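Local coordinates for protein probable ss-1,3-N-acetylglucosaminyltransferase (Staphylococcus aureus, PDB 6H2N) that is probably a GT-A-fold glycosyltransferase of family 2, here carrying bound uridine-diphosphate-N-acetylglucosamine and magnesium, at residues B[54-59]-B[78-83]; B[137-142]-B[220-225]. One frame throughout, in Å; residues are numbered along the deposited sequence.

Contact 1 (B[54-59]-B[78-83]); sequences LIIIDD and VRFKQL. With UD1 (uridine-diphosphate-N-acetylglucosamine), chain K.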
ATOM      1  N   LEU B  54      20.315   0.746  52.050  1.00 18.97           N
ATOM      2  CA  LEU B  54      20.691   1.226  50.732  1.00 18.56           C
ATOM      3  C   LEU B  54      21.991   0.530  50.337  1.00 18.94           C
ATOM      4  O   LEU B  54      23.028   0.651  51.042  1.00 19.15           O
ATOM      5  CB  LEU B  54      20.838   2.749  50.768  1.00 18.59           C
ATOM      6  CG  LEU B  54      21.352   3.431  49.499  1.00 18.58           C
ATOM      7  CD1 LEU B  54      20.481   3.098  48.286  1.00 18.59           C
ATOM      8  CD2 LEU B  54      21.399   4.935  49.684  1.00 18.50           C
ATOM      9  N   ILE B  55      21.915  -0.192  49.209  1.00 18.35           N
ATOM     10  CA  ILE B  55      23.012  -0.869  48.597  1.00 19.04           C
ATOM     11  C   ILE B  55      23.406  -0.071  47.361  1.00 19.17           C
ATOM     12  O   ILE B  55      22.624   0.042  46.430  1.00 18.85           O
ATOM     13  CB  ILE B  55      22.664  -2.321  48.234  1.00 19.36           C
ATOM     14  CG1 ILE B  55      22.124  -3.085  49.449  1.00 19.42           C
ATOM     15  CG2 ILE B  55      23.869  -3.004  47.595  1.00 19.81           C
ATOM     16  CD1 ILE B  55      21.699  -4.496  49.153  1.00 19.78           C
ATOM     17  N   ILE B  56      24.621   0.486  47.403  1.00 19.49           N
ATOM     18  CA  ILE B  56      25.172   1.233  46.334  1.00 19.76           C
ATOM     19  C   ILE B  56      26.207   0.360  45.642  1.00 20.36           C
ATOM     20  O   ILE B  56      27.141  -0.084  46.296  1.00 20.56           O
ATOM     21  CB  ILE B  56      25.811   2.542  46.852  1.00 20.19           C
ATOM     22  CG1 ILE B  56      24.822   3.333  47.717  1.00 19.65           C
ATOM     23  CG2 ILE B  56      26.333   3.335  45.672  1.00 20.74           C
ATOM     24  CD1 ILE B  56      25.298   4.706  48.142  1.00 20.13           C
ATOM     25  N   ILE B  57      26.046   0.185  44.322  1.00 20.45           N
ATOM     26  CA  ILE B  57      27.038  -0.508  43.495  1.00 21.59           C
ATOM     27  C   ILE B  57      27.579   0.469  42.452  1.00 21.81           C
ATOM     28  O   ILE B  57      26.858   0.868  41.539  1.00 21.39           O
ATOM     29  CB  ILE B  57      26.460  -1.777  42.853  1.00 21.88           C
ATOM     30  CG1 ILE B  57      25.811  -2.668  43.913  1.00 22.22           C
ATOM     31  CG2 ILE B  57      27.534  -2.501  42.071  1.00 22.87           C
ATOM     32  CD1 ILE B  57      24.321  -2.554  43.951  1.00 21.80           C
ATOM     33  N   ASP B  58      28.847   0.854  42.628  1.00 22.53           N
ATOM     34  CA  ASP B  58      29.485   1.789  41.744  1.00 23.27           C
ATOM     35  C   ASP B  58      30.085   1.021  40.564  1.00 23.84           C
ATOM     36  O   ASP B  58      30.920   0.133  40.761  1.00 24.89           O
ATOM     37  CB  ASP B  58      30.563   2.622  42.435  1.00 23.91           C
ATOM     38  CG  ASP B  58      31.151   3.642  41.479  1.00 24.49           C
ATOM     39  OD1 ASP B  58      30.403   4.590  41.126  1.00 24.10           O
ATOM     40  OD2 ASP B  58      32.294   3.415  41.009  1.00 24.97           O
ATOM     41  N   ASP B  59      29.690   1.416  39.354  1.00 23.77           N
ATOM     42  CA  ASP B  59      30.066   0.729  38.132  1.00 24.53           C
ATOM     43  C   ASP B  59      31.403   1.302  37.657  1.00 25.96           C
ATOM     44  O   ASP B  59      31.530   1.708  36.503  1.00 26.73           O
ATOM     45  CB  ASP B  59      28.948   0.830  37.085  1.00 24.07           C
ATOM     46  CG  ASP B  59      28.997  -0.225  35.984  1.00 24.64           C
ATOM     47  OD1 ASP B  59      29.871  -1.102  36.048  1.00 25.37           O
ATOM     48  OD2 ASP B  59      28.163  -0.140  35.059  1.00 24.10           O
ATOM     49  N   VAL B  78      25.247   3.063  54.506  1.00 19.41           N
ATOM     50  CA  VAL B  78      24.928   2.356  53.295  1.00 19.40           C
ATOM     51  C   VAL B  78      25.814   1.120  53.253  1.00 20.07           C
ATOM     52  O   VAL B  78      26.835   1.059  53.941  1.00 20.57           O
ATOM     53  CB  VAL B  78      25.134   3.273  52.072  1.00 19.57           C
ATOM     54  CG1 VAL B  78      24.284   4.541  52.189  1.00 19.51           C
ATOM     55  CG2 VAL B  78      26.594   3.641  51.856  1.00 19.99           C
ATOM     56  N   ARG B  79      25.430   0.152  52.432  1.00 20.17           N
ATOM     57  CA  ARG B  79      26.330  -0.919  52.010  1.00 21.38           C
ATOM     58  C   ARG B  79      26.867  -0.549  50.634  1.00 21.69           C
ATOM     59  O   ARG B  79      26.167   0.034  49.839  1.00 21.08           O
ATOM     60  CB  ARG B  79      25.600  -2.264  51.979  1.00 21.51           C
ATOM     61  CG  ARG B  79      25.090  -2.687  53.344  1.00 22.03           C
ATOM     62  CD  ARG B  79      24.266  -3.948  53.247  1.00 22.35           C
ATOM     63  NE  ARG B  79      25.070  -5.065  52.776  1.00 22.84           N
ATOM     64  CZ  ARG B  79      24.573  -6.168  52.254  1.00 23.04           C
ATOM     65  NH1 ARG B  79      23.264  -6.329  52.185  1.00 22.68           N
ATOM     66  NH2 ARG B  79      25.383  -7.100  51.796  1.00 23.54           N
ATOM     67  N   PHE B  80      28.124  -0.870  50.377  1.00 23.57           N
ATOM     68  CA  PHE B  80      28.756  -0.383  49.197  1.00 25.16           C
ATOM     69  C   PHE B  80      29.682  -1.445  48.613  1.00 26.59           C
ATOM     70  O   PHE B  80      30.439  -2.067  49.335  1.00 27.06           O
ATOM     71  CB  PHE B  80      29.534   0.894  49.508  1.00 26.66           C
ATOM     72  CG  PHE B  80      30.414   1.332  48.369  1.00 27.72           C
ATOM     73  CD1 PHE B  80      29.858   1.791  47.185  1.00 26.63           C
ATOM     74  CD2 PHE B  80      31.791   1.258  48.470  1.00 29.19           C
ATOM     75  CE1 PHE B  80      30.667   2.202  46.140  1.00 27.65           C
ATOM     76  CE2 PHE B  80      32.597   1.627  47.402  1.00 30.23           C
ATOM     77  CZ  PHE B  80      32.035   2.120  46.250  1.00 29.18           C
ATOM     78  N   LYS B  81      29.601  -1.612  47.293  1.00 27.26           N
ATOM     79  CA  LYS B  81      30.530  -2.404  46.545  1.00 29.82           C
ATOM     80  C   LYS B  81      30.923  -1.636  45.279  1.00 29.15           C
ATOM     81  O   LYS B  81      30.049  -1.143  44.569  1.00 26.16           O
ATOM     82  CB  LYS B  81      29.902  -3.758  46.200  1.00 32.61           C
ATOM     83  CG  LYS B  81      30.896  -4.792  45.669  1.00 36.93           C
ATOM     84  CD  LYS B  81      30.338  -6.195  45.547  1.00 41.27           C
ATOM     85  CE  LYS B  81      30.155  -6.914  46.869  1.00 45.37           C
ATOM     86  NZ  LYS B  81      29.305  -8.122  46.707  1.00 47.78           N
ATOM     87  N   GLN B  82      32.228  -1.534  44.993  1.00 30.07           N
ATOM     88  CA  GLN B  82      32.668  -0.956  43.697  1.00 31.90           C
ATOM     89  C   GLN B  82      33.011  -2.104  42.739  1.00 30.74           C
ATOM     90  O   GLN B  82      33.775  -3.000  43.078  1.00 31.11           O
ATOM     91  CB  GLN B  82      33.870   0.002  43.793  1.00 37.11           C
ATOM     92  CG  GLN B  82      34.027   0.859  42.523  1.00 38.64           C
ATOM     93  CD  GLN B  82      35.127   1.886  42.570  1.00 46.61           C
ATOM     94  OE1 GLN B  82      36.312   1.551  42.511  1.00 54.16           O
ATOM     95  NE2 GLN B  82      34.750   3.158  42.636  1.00 50.27           N
ATOM     96  N   LEU B  83      32.489  -2.036  41.518  1.00 29.38           N
ATOM     97  CA  LEU B  83      32.912  -2.940  40.477  1.00 31.05           C
ATOM     98  C   LEU B  83      34.273  -2.479  39.950  1.00 32.75           C
ATOM     99  O   LEU B  83      34.581  -1.303  39.996  1.00 31.99           O
ATOM    100  CB  LEU B  83      31.859  -2.965  39.374  1.00 29.97           C
ATOM    101  CG  LEU B  83      30.478  -3.416  39.828  1.00 28.87           C
ATOM    102  CD1 LEU B  83      29.599  -3.682  38.630  1.00 28.54           C
ATOM    103  CD2 LEU B  83      30.579  -4.640  40.723  1.00 28.98           C
TER
HETATM  104  C1' UD1 K 401      16.595   4.895  31.569  1.00 32.96           C
HETATM  105  C2' UD1 K 401      15.130   4.586  31.863  1.00 36.76           C
HETATM  106  C3' UD1 K 401      14.996   4.056  33.280  1.00 32.62           C
HETATM  107  C4' UD1 K 401      15.903   2.839  33.458  1.00 31.02           C
HETATM  108  C5' UD1 K 401      17.340   3.164  33.010  1.00 35.36           C
HETATM  109  C6' UD1 K 401      18.258   1.955  33.057  1.00 33.17           C
HETATM  110  C7' UD1 K 401      13.615   6.031  30.546  1.00 43.30           C
HETATM  111  C8' UD1 K 401      12.699   7.230  30.574  1.00 40.37           C
HETATM  112  N2' UD1 K 401      14.252   5.744  31.693  1.00 44.26           N
HETATM  113  O1' UD1 K 401      17.051   5.814  32.552  1.00 39.44           O
HETATM  114  O3' UD1 K 401      13.613   3.735  33.524  1.00 38.41           O
HETATM  115  O4' UD1 K 401      15.867   2.386  34.819  1.00 21.02           O
HETATM  116  O5' UD1 K 401      17.364   3.698  31.674  1.00 32.54           O
HETATM  117  O6' UD1 K 401      17.750   0.964  32.188  1.00 37.22           O
HETATM  118  O7' UD1 K 401      13.760   5.357  29.534  1.00 42.68           O
HETATM  119  N1  UD1 K 401      24.607   3.096  35.163  1.00 20.63           N
HETATM  120  C2  UD1 K 401      25.531   2.097  35.468  1.00 20.79           C
HETATM  121  N3  UD1 K 401      26.593   1.885  34.665  1.00 24.03           N
HETATM  122  C4  UD1 K 401      26.769   2.639  33.568  1.00 23.22           C
HETATM  123  C5  UD1 K 401      25.869   3.632  33.249  1.00 20.90           C
HETATM  124  C6  UD1 K 401      24.770   3.843  34.070  1.00 22.77           C
HETATM  125  O2  UD1 K 401      25.345   1.391  36.479  1.00 21.86           O
HETATM  126  O4  UD1 K 401      27.761   2.454  32.833  1.00 26.96           O
HETATM  127  C1B UD1 K 401      23.471   3.290  36.063  1.00 24.29           C
HETATM  128  C2B UD1 K 401      23.248   4.741  36.491  1.00 21.31           C
HETATM  129  O2' UD1 K 401      24.131   5.126  37.559  1.00 19.67           O
HETATM  130  C3B UD1 K 401      21.789   4.664  36.918  1.00 22.32           C
HETATM  131  C4B UD1 K 401      21.192   3.614  35.989  1.00 23.95           C
HETATM  132  O4B UD1 K 401      22.260   2.835  35.469  1.00 23.03           O
HETATM  133  O3B UD1 K 401      21.629   4.201  38.266  1.00 19.76           O
HETATM  134  C5B UD1 K 401      20.455   4.227  34.824  1.00 24.52           C
HETATM  135  O5B UD1 K 401      21.185   5.333  34.309  1.00 26.10           O
HETATM  136  PA  UD1 K 401      20.403   6.674  33.993  1.00 35.72           P
HETATM  137  O1A UD1 K 401      21.379   7.679  33.439  1.00 41.42           O
HETATM  138  O2A UD1 K 401      19.502   7.033  35.171  1.00 32.03           O
HETATM  139  O3A UD1 K 401      19.482   6.164  32.767  1.00 34.12           O
HETATM  140  PB  UD1 K 401      18.160   6.944  32.271  1.00 33.24           P
HETATM  141  O1B UD1 K 401      17.739   8.102  33.149  1.00 32.35           O
HETATM  142  O2B UD1 K 401      18.293   7.112  30.782  1.00 38.19           O

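Contact 2 (B[137-142]-B[220-225]); sequences GKYGVE and EYYIVV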
ATOM      1  N   GLY B 137       4.659   2.257  42.878  1.00 16.23           N
ATOM      2  CA  GLY B 137       4.362   3.574  43.299  1.00 17.04           C
ATOM      3  C   GLY B 137       4.317   4.560  42.131  1.00 18.18           C
ATOM      4  O   GLY B 137       5.201   4.529  41.225  1.00 18.20           O
ATOM      5  N   LYS B 138       3.354   5.488  42.183  1.00 19.04           N
ATOM      6  CA  LYS B 138       3.178   6.497  41.163  1.00 20.24           C
ATOM      7  C   LYS B 138       4.466   7.324  40.962  1.00 20.28           C
ATOM      8  O   LYS B 138       5.122   7.717  41.948  1.00 19.73           O
ATOM      9  CB  LYS B 138       2.062   7.470  41.524  1.00 21.77           C
ATOM     10  CG  LYS B 138       1.924   8.569  40.484  1.00 23.97           C
ATOM     11  CD  LYS B 138       0.603   9.233  40.412  1.00 26.83           C
ATOM     12  CE  LYS B 138       0.388  10.279  41.460  1.00 30.84           C
ATOM     13  NZ  LYS B 138      -0.852  11.026  41.131  1.00 36.66           N
ATOM     14  N   TYR B 139       4.771   7.618  39.689  1.00 20.23           N
ATOM     15  CA  TYR B 139       5.976   8.374  39.268  1.00 20.79           C
ATOM     16  C   TYR B 139       5.660   9.865  39.120  1.00 22.11           C
ATOM     17  O   TYR B 139       4.607  10.283  38.605  1.00 22.29           O
ATOM     18  CB  TYR B 139       6.542   7.841  37.943  1.00 20.39           C
ATOM     19  CG  TYR B 139       6.914   6.383  37.990  1.00 19.20           C
ATOM     20  CD1 TYR B 139       8.035   5.957  38.686  1.00 18.77           C
ATOM     21  CD2 TYR B 139       6.157   5.424  37.341  1.00 18.77           C
ATOM     22  CE1 TYR B 139       8.375   4.615  38.762  1.00 18.00           C
ATOM     23  CE2 TYR B 139       6.459   4.068  37.445  1.00 18.14           C
ATOM     24  CZ  TYR B 139       7.572   3.658  38.158  1.00 17.87           C
ATOM     25  OH  TYR B 139       7.887   2.328  38.255  1.00 17.55           O
ATOM     26  N   GLY B 140       6.602  10.680  39.583  1.00 23.24           N
ATOM     27  CA  GLY B 140       6.658  12.069  39.270  1.00 25.82           C
ATOM     28  C   GLY B 140       7.858  12.353  38.384  1.00 27.53           C
ATOM     29  O   GLY B 140       8.680  11.498  38.148  1.00 26.13           O
ATOM     30  N   VAL B 141       7.947  13.585  37.903  1.00 32.95           N
ATOM     31  CA  VAL B 141       9.009  13.974  37.023  1.00 36.94           C
ATOM     32  C   VAL B 141       9.489  15.372  37.437  1.00 40.73           C
ATOM     33  O   VAL B 141       8.724  16.209  37.935  1.00 39.95           O
ATOM     34  CB  VAL B 141       8.573  13.885  35.545  1.00 40.09           C
ATOM     35  CG1 VAL B 141       7.461  14.867  35.223  1.00 44.35           C
ATOM     36  CG2 VAL B 141       9.746  14.083  34.591  1.00 43.28           C
ATOM     37  N   GLU B 142      10.798  15.578  37.279  1.00 43.73           N
ATOM     38  CA  GLU B 142      11.459  16.864  37.487  1.00 48.23           C
ATOM     39  C   GLU B 142      12.110  17.264  36.148  1.00 53.11           C
ATOM     40  O   GLU B 142      12.995  16.536  35.628  1.00 51.15           O
ATOM     41  CB  GLU B 142      12.461  16.700  38.631  1.00 47.89           C
ATOM     42  CG  GLU B 142      12.729  17.959  39.427  1.00 52.61           C
ATOM     43  CD  GLU B 142      13.980  17.874  40.287  1.00 53.31           C
ATOM     44  OE1 GLU B 142      15.082  18.188  39.775  1.00 51.09           O
ATOM     45  OE2 GLU B 142      13.857  17.475  41.459  1.00 52.85           O
ATOM     46  N   GLU B 220       3.477  11.209  44.595  1.00 22.28           N
ATOM     47  CA  GLU B 220       4.468  10.868  43.610  1.00 21.58           C
ATOM     48  C   GLU B 220       5.658  10.287  44.383  1.00 20.42           C
ATOM     49  O   GLU B 220       6.550  11.035  44.876  1.00 20.03           O
ATOM     50  CB  GLU B 220       4.802  12.085  42.761  1.00 23.82           C
ATOM     51  CG  GLU B 220       3.632  12.584  41.952  1.00 26.23           C
ATOM     52  CD  GLU B 220       3.964  13.780  41.075  1.00 29.88           C
ATOM     53  OE1 GLU B 220       5.025  14.397  41.278  1.00 32.50           O
ATOM     54  OE2 GLU B 220       3.143  14.100  40.197  1.00 35.16           O
ATOM     55  N   TYR B 221       5.682   8.956  44.463  1.00 18.74           N
ATOM     56  CA  TYR B 221       6.531   8.246  45.340  1.00 18.51           C
ATOM     57  C   TYR B 221       7.965   8.138  44.806  1.00 18.15           C
ATOM     58  O   TYR B 221       8.889   8.070  45.600  1.00 17.19           O
ATOM     59  CB  TYR B 221       6.017   6.833  45.598  1.00 18.16           C
ATOM     60  CG  TYR B 221       4.885   6.747  46.583  1.00 18.67           C
ATOM     61  CD1 TYR B 221       5.079   6.974  47.937  1.00 19.07           C
ATOM     62  CD2 TYR B 221       3.619   6.387  46.162  1.00 18.98           C
ATOM     63  CE1 TYR B 221       4.024   6.882  48.840  1.00 19.66           C
ATOM     64  CE2 TYR B 221       2.571   6.273  47.054  1.00 19.59           C
ATOM     65  CZ  TYR B 221       2.762   6.541  48.396  1.00 19.70           C
ATOM     66  OH  TYR B 221       1.701   6.409  49.253  1.00 20.46           O
ATOM     67  N   TYR B 222       8.111   8.042  43.476  1.00 18.43           N
ATOM     68  CA  TYR B 222       9.401   8.001  42.801  1.00 18.42           C
ATOM     69  C   TYR B 222       9.472   9.187  41.831  1.00 19.87           C
ATOM     70  O   TYR B 222       8.612   9.311  40.955  1.00 19.11           O
ATOM     71  CB  TYR B 222       9.555   6.656  42.087  1.00 18.32           C
ATOM     72  CG  TYR B 222      10.899   6.407  41.461  1.00 18.14           C
ATOM     73  CD1 TYR B 222      11.341   7.137  40.365  1.00 18.73           C
ATOM     74  CD2 TYR B 222      11.759   5.473  42.006  1.00 18.21           C
ATOM     75  CE1 TYR B 222      12.603   6.925  39.817  1.00 19.03           C
ATOM     76  CE2 TYR B 222      13.018   5.242  41.469  1.00 18.50           C
ATOM     77  CZ  TYR B 222      13.451   5.976  40.375  1.00 18.83           C
ATOM     78  OH  TYR B 222      14.712   5.756  39.875  1.00 18.92           O
ATOM     79  N   ILE B 223      10.493  10.055  41.967  1.00 20.96           N
ATOM     80  CA  ILE B 223      10.653  11.212  41.071  1.00 23.27           C
ATOM     81  C   ILE B 223      11.770  10.931  40.065  1.00 24.52           C
ATOM     82  O   ILE B 223      12.941  10.819  40.451  1.00 23.07           O
ATOM     83  CB  ILE B 223      10.944  12.526  41.830  1.00 25.00           C
ATOM     84  CG1 ILE B 223       9.835  12.823  42.841  1.00 26.94           C
ATOM     85  CG2 ILE B 223      11.123  13.687  40.862  1.00 25.20           C
ATOM     86  CD1 ILE B 223      10.135  12.271  44.208  1.00 29.73           C
ATOM     87  N   VAL B 224      11.393  10.853  38.787  1.00 25.69           N
ATOM     88  CA  VAL B 224      12.339  10.737  37.695  1.00 28.14           C
ATOM     89  C   VAL B 224      12.902  12.133  37.404  1.00 30.20           C
ATOM     90  O   VAL B 224      12.155  13.027  37.036  1.00 33.22           O
ATOM     91  CB  VAL B 224      11.685  10.157  36.432  1.00 28.35           C
ATOM     92  CG1 VAL B 224      12.661  10.151  35.262  1.00 30.38           C
ATOM     93  CG2 VAL B 224      11.111   8.766  36.656  1.00 28.45           C
ATOM     94  N   VAL B 225      14.219  12.300  37.543  1.00 30.55           N
ATOM     95  CA  VAL B 225      14.884  13.553  37.202  1.00 32.36           C
ATOM     96  C   VAL B 225      15.488  13.417  35.797  1.00 33.91           C
ATOM     97  O   VAL B 225      16.331  12.543  35.571  1.00 31.39           O
ATOM     98  CB  VAL B 225      15.957  13.910  38.244  1.00 32.69           C
ATOM     99  CG1 VAL B 225      16.600  15.260  37.939  1.00 34.62           C
ATOM    100  CG2 VAL B 225      15.376  13.876  39.647  1.00 32.57           C
TER
HETATM  101  O   HOH W   1       3.008  12.364  38.262  1.00 47.93           O
HETATM  102  O   HOH W   2       5.541  15.361  38.553  1.00 45.39           O

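Contact 1 (B[54-59]-B[78-83])
D58 and F80 meet on the edge of a GT-A nucleotide-binding sheet, where strands 52-58 and 79-82, joined through helix 66-72 as a beta-alpha-beta crossover, run parallel. Five backbone hydrogen bonds zip them together, the first from R79 N to L54 O and the last from L83 N to D58 O, 2.8 Å. D58 shows how one side chain can serve several neighbours. Its CB lies at the edge of the F80 ring, 3.7 Å from CE1. With CG anti to the backbone N, the carboxylate lies alongside the extended Q82 chain: CG is near Q82 CG and NE2, carboxylate and amide planes are 43° apart, and OD2 takes a weak, bent bond from Q82 NE2 (3.0 Å, 128°). OD1 is hydrogen-bonded to S61 OG, its strongest partner, and to T28 OG1. The F80 ring continues onto L68 and I71 of the crossover helix. On the face carrying I55 and I57, L83 CG reaches I57 CG2 at 3.8 Å. Just past the strand end, D59 meets the bound uridine-diphosphate-N-acetylglucosamine: its OD2, also bonded by S87, accepts the ligand's N3-H at 2.6 Å in an almost straight bond of 170°.

Contact 2 (B[137-142]-B[220-225])
From Y139 to E142 the backbone runs parallel to Y222-V225, the short strands inclined at 32° and joined by G140 N to Y222 O, V224 N to G140 O and E142 N to V224 O; before this ladder begins, K138 O accepts Y221 N at 2.9 Å and, weakly, Y222 N. This pairing belongs to the mixed part of the GT-A sheet. The two tyrosines illustrate how aromatic neighbours on parallel strands can avoid a flat stack. Y139 presents its edge to the face of Y222 in an offset edge-to-face pair, with centroids 5.8 Å apart and planes at 76°. Y222 sets CG anti to the backbone N (chi1 -174°), whereas Y139 keeps CG beside its own N, and Y139 CD1 comes within 3.8 Å of Y222 CB. Both hydroxyls are held outside the pair: Y139 OH by L175 O and K176, Y222 OH by D113 and the backbone N of D110.

On the face bearing I223, the E220 carboxylate lies over G140, with OE1 3.5 Å from its CA. Two waters extend this reach: one bridges E220 OE2 to Y139 O, with both links 2.6 Å, and the other joins OE1 to V141 N. Farther along, E142 lies beside V225, its OE1 3.8 Å from V225 CG1, while OE2 forms a salt bridge with R37.

The chemistry is thus divided between the two faces. The tyrosine pair has its rings fixed by packing and its hydroxyls by hydrogen bonds, whereas the E220 carboxylate packs on G140 but makes its polar links to that strand's backbone through two waters. K138 NZ stays 5.1 Å from E220 OE2, too far for a salt bridge, so any electrostatic help from the lysine is at most modest.

How the contacts relate
Contact 1 is complete well before the first strand of contact 2 is reached, and the two do not meet, yet both belong to one mixed sheet; their centres are 23 Å apart and their nearest atoms about 10 Å. Strand 52-58 pairs with 22-28, which leads through 105-108 and 177-179 to strand 134-142 of contact 2. The bound uridine-diphosphate-N-acetylglucosamine relates the two: contact 1 holds its uracil through D59, while in contact 2 the V224 side chain lies about 6 Å from the ligand and about 5 Å from a bound magnesium ion. Y222 touches the probable DxD motif, D110 and D112. The example shows how distant strand pairs of one sheet can border a single ligand site.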